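Local coordinates for protein ATP phosphoribosyltransferase regulatory subunit (Bacillus halodurans, PDB 3OD1) that is probably required, as the HisZ partner of HisG, for the first step of histidine biosynthesis and may allow its feedback regulation by histidine, at residues E22-K25 and T26-I30; D301-L304 and S305-R309; I352-A355 and R356-A360. All blocks are in the same frame, centred on the assembly; numbering follows the deposited sequence.

Contact 1. Residues E22-K25 and T26-I30; sequences EWYK and TKKNI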
# COMPACT_ATOMS: atom_id res chain seq x y z
N GLU B 22 6.21 13.12 -7.81
CA GLU B 22 5.72 13.09 -9.20
C GLU B 22 5.52 11.68 -9.69
O GLU B 22 4.51 11.37 -10.33
CB GLU B 22 6.68 13.83 -10.13
CG GLU B 22 7.20 15.15 -9.56
CD GLU B 22 8.12 14.96 -8.35
OE1 GLU B 22 7.85 15.62 -7.32
OE2 GLU B 22 9.09 14.17 -8.40
N TRP B 23 6.49 10.80 -9.43
CA TRP B 23 6.35 9.41 -9.80
C TRP B 23 5.16 8.79 -9.07
O TRP B 23 4.42 7.96 -9.63
CB TRP B 23 7.63 8.64 -9.46
CG TRP B 23 7.77 7.36 -10.25
CD1 TRP B 23 8.44 7.20 -11.43
CD2 TRP B 23 7.24 6.06 -9.92
NE1 TRP B 23 8.36 5.90 -11.86
CE2 TRP B 23 7.63 5.18 -10.95
CE3 TRP B 23 6.47 5.57 -8.86
CZ2 TRP B 23 7.28 3.83 -10.95
CZ3 TRP B 23 6.13 4.22 -8.86
CH2 TRP B 23 6.53 3.37 -9.90
N TYR B 24 4.97 9.15 -7.81
CA TYR B 24 3.85 8.62 -7.05
C TYR B 24 2.52 8.96 -7.72
O TYR B 24 1.67 8.08 -7.87
CB TYR B 24 3.82 9.16 -5.61
CG TYR B 24 2.69 8.55 -4.82
CD1 TYR B 24 2.90 7.44 -4.01
CD2 TYR B 24 1.40 9.05 -4.92
CE1 TYR B 24 1.87 6.87 -3.31
CE2 TYR B 24 0.35 8.48 -4.22
CZ TYR B 24 0.60 7.40 -3.41
OH TYR B 24 -0.44 6.82 -2.71
N LYS B 25 2.33 10.23 -8.10
CA LYS B 25 1.06 10.66 -8.69
C LYS B 25 0.78 9.91 -9.99
O LYS B 25 -0.35 9.52 -10.25
CB LYS B 25 1.06 12.16 -8.99
CG LYS B 25 1.17 13.08 -7.78
CD LYS B 25 0.87 14.54 -8.17
CE LYS B 25 1.28 15.54 -7.07
NZ LYS B 25 2.75 15.89 -7.12
N THR B 26 1.81 9.77 -10.82
CA THR B 26 1.69 9.07 -12.09
C THR B 26 1.28 7.61 -11.90
O THR B 26 0.37 7.13 -12.56
CB THR B 26 3.00 9.12 -12.88
OG1 THR B 26 3.35 10.48 -13.10
CG2 THR B 26 2.86 8.41 -14.24
N LYS B 27 1.96 6.93 -10.98
CA LYS B 27 1.70 5.53 -10.71
C LYS B 27 0.30 5.38 -10.13
O LYS B 27 -0.44 4.47 -10.50
CB LYS B 27 2.75 4.97 -9.77
CG LYS B 27 2.39 3.66 -9.13
CD LYS B 27 2.58 3.73 -7.62
CE LYS B 27 1.25 3.54 -6.90
NZ LYS B 27 1.43 3.41 -5.42
N LYS B 28 -0.07 6.30 -9.23
CA LYS B 28 -1.38 6.23 -8.61
C LYS B 28 -2.50 6.35 -9.64
O LYS B 28 -3.44 5.55 -9.63
CB LYS B 28 -1.56 7.28 -7.53
CG LYS B 28 -2.95 7.26 -6.89
CD LYS B 28 -3.08 8.36 -5.86
CE LYS B 28 -4.52 8.81 -5.69
NZ LYS B 28 -5.38 7.69 -5.28
N ASN B 29 -2.40 7.34 -10.53
CA ASN B 29 -3.42 7.50 -11.56
C ASN B 29 -3.57 6.21 -12.38
O ASN B 29 -4.68 5.74 -12.63
CB ASN B 29 -3.11 8.66 -12.50
CG ASN B 29 -4.04 8.68 -13.72
OD1 ASN B 29 -5.26 8.78 -13.57
ND2 ASN B 29 -3.47 8.57 -14.91
N ILE B 30 -2.43 5.66 -12.81
CA ILE B 30 -2.44 4.41 -13.57
C ILE B 30 -3.14 3.28 -12.81
O ILE B 30 -4.05 2.64 -13.34
CB ILE B 30 -1.00 4.01 -14.01
CG1 ILE B 30 -0.52 4.98 -15.10
CG2 ILE B 30 -0.95 2.56 -14.51
CD1 ILE B 30 0.95 4.85 -15.44
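Trp23 sets CG trans to its own backbone N (chi1 -158°), and Lys27, one turn further on, does likewise (chi1 164°); the two choices bring indole and aliphatic chain together on the flank of helix 21-40. This is a worked case of i to i+4 pairing along a helix. In class II synthetases a long helix and the strand after it make up motif 1, on which the dimer is built, and helix 21-40 is consistent with that role. The six-membered part of the indole does the touching: CZ3 of Trp23 lies 3.6 Å from CB of Lys27 and near CG and CD as well, the two side chains running aslant to each other. Bends at the second and third torsions of Lys27 then carry its ammonium off to two carboxylates, Glu127 of the same chain and Glu47 of the second subunit. There NZ of Lys27 also lies 4.1 Å from CE1 of Tyr24. At another corner of the same phenol, CE2 of Tyr24 meets CD of Lys28 at 3.8 Å, while the charged end of Lys28 turns away to Asp32. Tyr24 also packs on Met45 of the second subunit, and Glu22 forms a salt bridge with Arg100 of the second subunit. Backbone bonds run from Lys27 N to Trp23 O, Lys28 N to Tyr24 O and Asn29 N to Lys25 O. Glu22 O, at the start of the stretch, takes the hydroxyl of Thr26 as well as a backbone N-H. A valine in place of Thr26 would probably cost Glu22 O its second donor and let that carbonyl rest on the backbone bond alone. As it stands, Thr26 N at 3.2 Å and Thr26 OG1 at 3.1 Å grip Glu22 O from opposite faces of its carbonyl plane.

Contact 2. Residues D301-L304 and S305-R309; sequences DELL and SKFHR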
# COMPACT_ATOMS: atom_id res chain seq x y z
N ASP B 301 -3.92 -24.88 -11.68
CA ASP B 301 -5.03 -25.68 -11.16
C ASP B 301 -4.72 -26.60 -9.97
O ASP B 301 -5.62 -27.24 -9.45
CB ASP B 301 -5.66 -26.54 -12.27
CG ASP B 301 -6.51 -25.73 -13.24
OD1 ASP B 301 -6.75 -24.52 -13.00
OD2 ASP B 301 -6.95 -26.31 -14.25
N GLU B 302 -3.46 -26.65 -9.55
CA GLU B 302 -3.08 -27.53 -8.44
C GLU B 302 -2.72 -26.78 -7.14
O GLU B 302 -2.47 -27.40 -6.10
CB GLU B 302 -1.94 -28.46 -8.85
CG GLU B 302 -2.31 -29.39 -10.01
CD GLU B 302 -3.58 -30.18 -9.72
OE1 GLU B 302 -3.81 -30.55 -8.55
OE2 GLU B 302 -4.35 -30.42 -10.67
N LEU B 303 -2.71 -25.46 -7.18
CA LEU B 303 -2.33 -24.72 -5.97
C LEU B 303 -3.36 -24.84 -4.85
O LEU B 303 -3.00 -25.14 -3.71
CB LEU B 303 -2.08 -23.25 -6.28
CG LEU B 303 -1.61 -22.38 -5.10
CD1 LEU B 303 -0.25 -22.83 -4.58
CD2 LEU B 303 -1.55 -20.92 -5.52
N LEU B 304 -4.64 -24.61 -5.15
CA LEU B 304 -5.65 -24.60 -4.09
C LEU B 304 -5.72 -25.93 -3.34
O LEU B 304 -6.08 -25.96 -2.15
CB LEU B 304 -7.03 -24.20 -4.63
CG LEU B 304 -7.36 -22.69 -4.60
CD1 LEU B 304 -7.44 -22.16 -3.17
CD2 LEU B 304 -6.34 -21.89 -5.40
N SER B 305 -5.36 -27.02 -4.02
CA SER B 305 -5.32 -28.34 -3.39
C SER B 305 -4.31 -28.38 -2.26
O SER B 305 -4.53 -29.06 -1.26
CB SER B 305 -4.97 -29.42 -4.41
OG SER B 305 -6.02 -29.59 -5.34
N LYS B 306 -3.20 -27.66 -2.42
CA LYS B 306 -2.18 -27.59 -1.37
C LYS B 306 -2.67 -26.88 -0.11
O LYS B 306 -2.05 -27.00 0.95
CB LYS B 306 -0.91 -26.93 -1.91
CG LYS B 306 -0.23 -27.76 -2.96
CD LYS B 306 0.94 -27.05 -3.59
CE LYS B 306 1.49 -27.87 -4.76
NZ LYS B 306 2.70 -27.20 -5.33
N PHE B 307 -3.76 -26.13 -0.22
CA PHE B 307 -4.40 -25.50 0.95
C PHE B 307 -5.67 -26.24 1.36
O PHE B 307 -6.42 -25.76 2.20
CB PHE B 307 -4.71 -24.03 0.68
CG PHE B 307 -3.49 -23.19 0.58
CD1 PHE B 307 -2.94 -22.62 1.72
CD2 PHE B 307 -2.86 -22.99 -0.64
CE1 PHE B 307 -1.80 -21.85 1.64
CE2 PHE B 307 -1.72 -22.24 -0.73
CZ PHE B 307 -1.18 -21.66 0.42
N HIS B 308 -5.89 -27.39 0.73
CA HIS B 308 -6.98 -28.31 1.07
C HIS B 308 -8.36 -27.81 0.66
O HIS B 308 -9.37 -28.23 1.24
CB HIS B 308 -6.93 -28.69 2.55
CG HIS B 308 -5.57 -29.11 3.00
ND1 HIS B 308 -4.84 -28.39 3.93
CD2 HIS B 308 -4.79 -30.14 2.62
CE1 HIS B 308 -3.68 -28.98 4.12
NE2 HIS B 308 -3.61 -30.04 3.33
N ARG B 309 -8.41 -26.93 -0.33
CA ARG B 309 -9.68 -26.57 -0.95
C ARG B 309 -9.55 -26.62 -2.47
O ARG B 309 -9.65 -25.58 -3.14
CB ARG B 309 -10.16 -25.19 -0.50
CG ARG B 309 -11.65 -24.97 -0.82
CD ARG B 309 -12.14 -23.57 -0.48
NE ARG B 309 -13.48 -23.37 -1.04
CZ ARG B 309 -14.19 -22.25 -0.96
NH1 ARG B 309 -13.71 -21.20 -0.32
NH2 ARG B 309 -15.39 -22.19 -1.51
O HOH W 1 -6.50 -27.28 -6.76
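Leu303 and Phe307 supply the apolar part of this turn, where their side chains run alongside one another. With CG of Leu303 trans to its backbone N (chi1 -177°), its CD1 methyl comes to 4.2 Å from CE2 of Phe307, a light touch rather than a tight fit. The ring also meets the backbone: Leu303 O sits at its edge, near the ring plane, 3.8 Å from CD2 of Phe307. Val60 touches both side chains, helix 86-94 lies against Phe307, and Met9 of the second subunit packs on Phe307 as well. Further along, CB of Leu304 rests 3.3 Å from the carbonyl oxygen of Arg309, where the chain folds back.

The main-chain bonds explain that fold. Lys306 N reaches Leu303 O at 2.8 Å in a bent bond, its donor standing above the carbonyl plane, an i to i+3 bond in a short, weakly bonded helix. A Schellman motif then ends the helix: Arg309 N bonds Leu304 O at 3.1 Å and His308 N bonds Ser305 O at 2.9 Å, with His308, at a positive phi of 72°, as the C-prime residue. Leu304 O accepts a second bond, from Phe307 N, and the two donors come from opposite faces of its plane. The turn follows directly on the Gly-Gly-Arg-Tyr-Asp sequence familiar from histidyl-tRNA synthetases, which ends in Asp301.

One water joins Asp301 O to Ser305 OG, 2.8 Å from the hydroxyl, bridging the entry and the body of the turn. Arg309, extended throughout, sends its guanidinium away to the carbonyls of Arg100 and Val93 and forms a cation-pi pair with Tyr102, whose hydroxyl is hydrogen-bonded to Arg309 O.

Contact 3. Residues I352-A355 and R356-A360; sequences IELA and RKKRA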
# COMPACT_ATOMS: atom_id res chain seq x y z
N ILE B 352 -7.55 32.14 5.51
CA ILE B 352 -8.15 30.85 5.86
C ILE B 352 -9.51 30.70 5.15
O ILE B 352 -9.78 29.67 4.53
CB ILE B 352 -8.31 30.67 7.38
CG1 ILE B 352 -6.96 30.34 8.02
CG2 ILE B 352 -9.34 29.55 7.68
CD1 ILE B 352 -6.95 30.35 9.52
N GLU B 353 -10.35 31.72 5.23
CA GLU B 353 -11.65 31.65 4.59
C GLU B 353 -11.49 31.56 3.08
O GLU B 353 -12.21 30.82 2.41
CB GLU B 353 -12.55 32.83 4.99
CG GLU B 353 -13.61 32.44 6.02
CD GLU B 353 -14.47 31.26 5.58
OE1 GLU B 353 -14.91 31.24 4.41
OE2 GLU B 353 -14.71 30.34 6.40
N LEU B 354 -10.54 32.31 2.53
CA LEU B 354 -10.27 32.21 1.10
C LEU B 354 -9.91 30.77 0.73
O LEU B 354 -10.47 30.20 -0.20
CB LEU B 354 -9.17 33.18 0.69
CG LEU B 354 -8.73 33.11 -0.76
CD1 LEU B 354 -9.93 33.20 -1.70
CD2 LEU B 354 -7.72 34.20 -1.06
N ALA B 355 -8.98 30.18 1.47
CA ALA B 355 -8.56 28.80 1.22
C ALA B 355 -9.74 27.86 1.44
O ALA B 355 -10.00 26.98 0.61
CB ALA B 355 -7.40 28.42 2.11
N ARG B 356 -10.44 28.04 2.55
CA ARG B 356 -11.63 27.24 2.86
C ARG B 356 -12.55 27.21 1.65
O ARG B 356 -13.07 26.16 1.29
CB ARG B 356 -12.38 27.86 4.04
CG ARG B 356 -12.76 26.89 5.14
CD ARG B 356 -12.47 27.51 6.51
NE ARG B 356 -13.50 27.17 7.50
CZ ARG B 356 -13.60 27.72 8.70
NH1 ARG B 356 -14.57 27.35 9.52
NH2 ARG B 356 -12.73 28.65 9.09
N LYS B 357 -12.73 28.36 1.02
CA LYS B 357 -13.65 28.45 -0.11
C LYS B 357 -13.15 27.71 -1.34
O LYS B 357 -13.90 26.96 -1.97
CB LYS B 357 -13.97 29.91 -0.43
CG LYS B 357 -15.17 30.09 -1.34
CD LYS B 357 -15.77 31.48 -1.22
CE LYS B 357 -14.78 32.55 -1.64
NZ LYS B 357 -15.48 33.71 -2.28
N LYS B 358 -11.88 27.90 -1.69
CA LYS B 358 -11.31 27.26 -2.88
C LYS B 358 -11.30 25.72 -2.75
O LYS B 358 -11.64 25.00 -3.69
CB LYS B 358 -9.90 27.78 -3.15
CG LYS B 358 -9.71 29.25 -2.80
CD LYS B 358 -9.57 30.12 -4.04
CE LYS B 358 -8.20 29.98 -4.68
NZ LYS B 358 -8.14 30.81 -5.92
N ARG B 359 -10.91 25.24 -1.58
CA ARG B 359 -10.85 23.80 -1.32
C ARG B 359 -12.22 23.14 -1.52
O ARG B 359 -12.31 21.99 -1.91
CB ARG B 359 -10.29 23.54 0.08
CG ARG B 359 -8.86 24.06 0.24
CD ARG B 359 -8.34 23.94 1.67
NE ARG B 359 -6.90 24.19 1.74
CZ ARG B 359 -6.26 24.53 2.86
NH1 ARG B 359 -6.94 24.70 3.99
NH2 ARG B 359 -4.94 24.74 2.85
N ALA B 360 -13.28 23.91 -1.29
CA ALA B 360 -14.65 23.44 -1.50
C ALA B 360 -14.93 23.15 -2.97
O ALA B 360 -15.87 22.42 -3.30
CB ALA B 360 -15.64 24.45 -0.97
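Arg356 offers one face of its guanidinium to the carboxylate of Glu353, whose OE2 stands 3.4 Å above the plane, toward the rim, and 3.6 Å from NE of Arg356. The two planes are turned 44° apart and no N-H points at the oxygen, so this salt bridge works through charge alone. At the guanidinium edge, near its plane, CG2 of Ile352 lies 3.8 Å from NH2 of Arg356. The guanidinium of Arg359 is used differently: the methyl of Ala355 sits over the centre of one face, with CB of Ala355 4.1 Å from CZ of Arg359. Arg359 also donates from NH2 to the carbonyl of Val365 and makes a cation-pi pair with Trp41 of the second subunit.

These side chains belong to helix 348-359, the crossover helix of a beta-alpha-beta unit between parallel strands 339-343 and 365-369 in the HisZ C-terminal domain. Ala355 meets Ile341 and Val365 on those strands. Leu354 and Lys358 extend in the same direction: with CG of Leu354 trans to its backbone N (chi1 176°), CD1 lies 3.9 Å from CD of Lys358 in the model, where the Lys358 chain is less surely placed, and both side chains touch Ile387. Along the backbone, Arg359 N bonds Ala355 O at 2.9 Å with a nearly straight N-H (174°).

Overall arrangement
The three contacts illustrate how local pairing between residues three to five apart changes with its place in the fold. Contacts 1 and 2 both lie in the synthetase-like part, on opposite sides of the chain's centre with their centres about 36 Å apart, whereas contact 3 is in the C-terminal domain, its centre about 55 Å from that of contact 2. Contact 1 is largely a surface contact, where lysine chains pass aromatic rings before reaching acidic partners; contacts 2 and 3 are partly buried. Contact 2 closes a short helix chiefly through its backbone, while contact 3 sets arginine planes against a carboxylate and a methyl. None touches another, yet all three meet the second subunit.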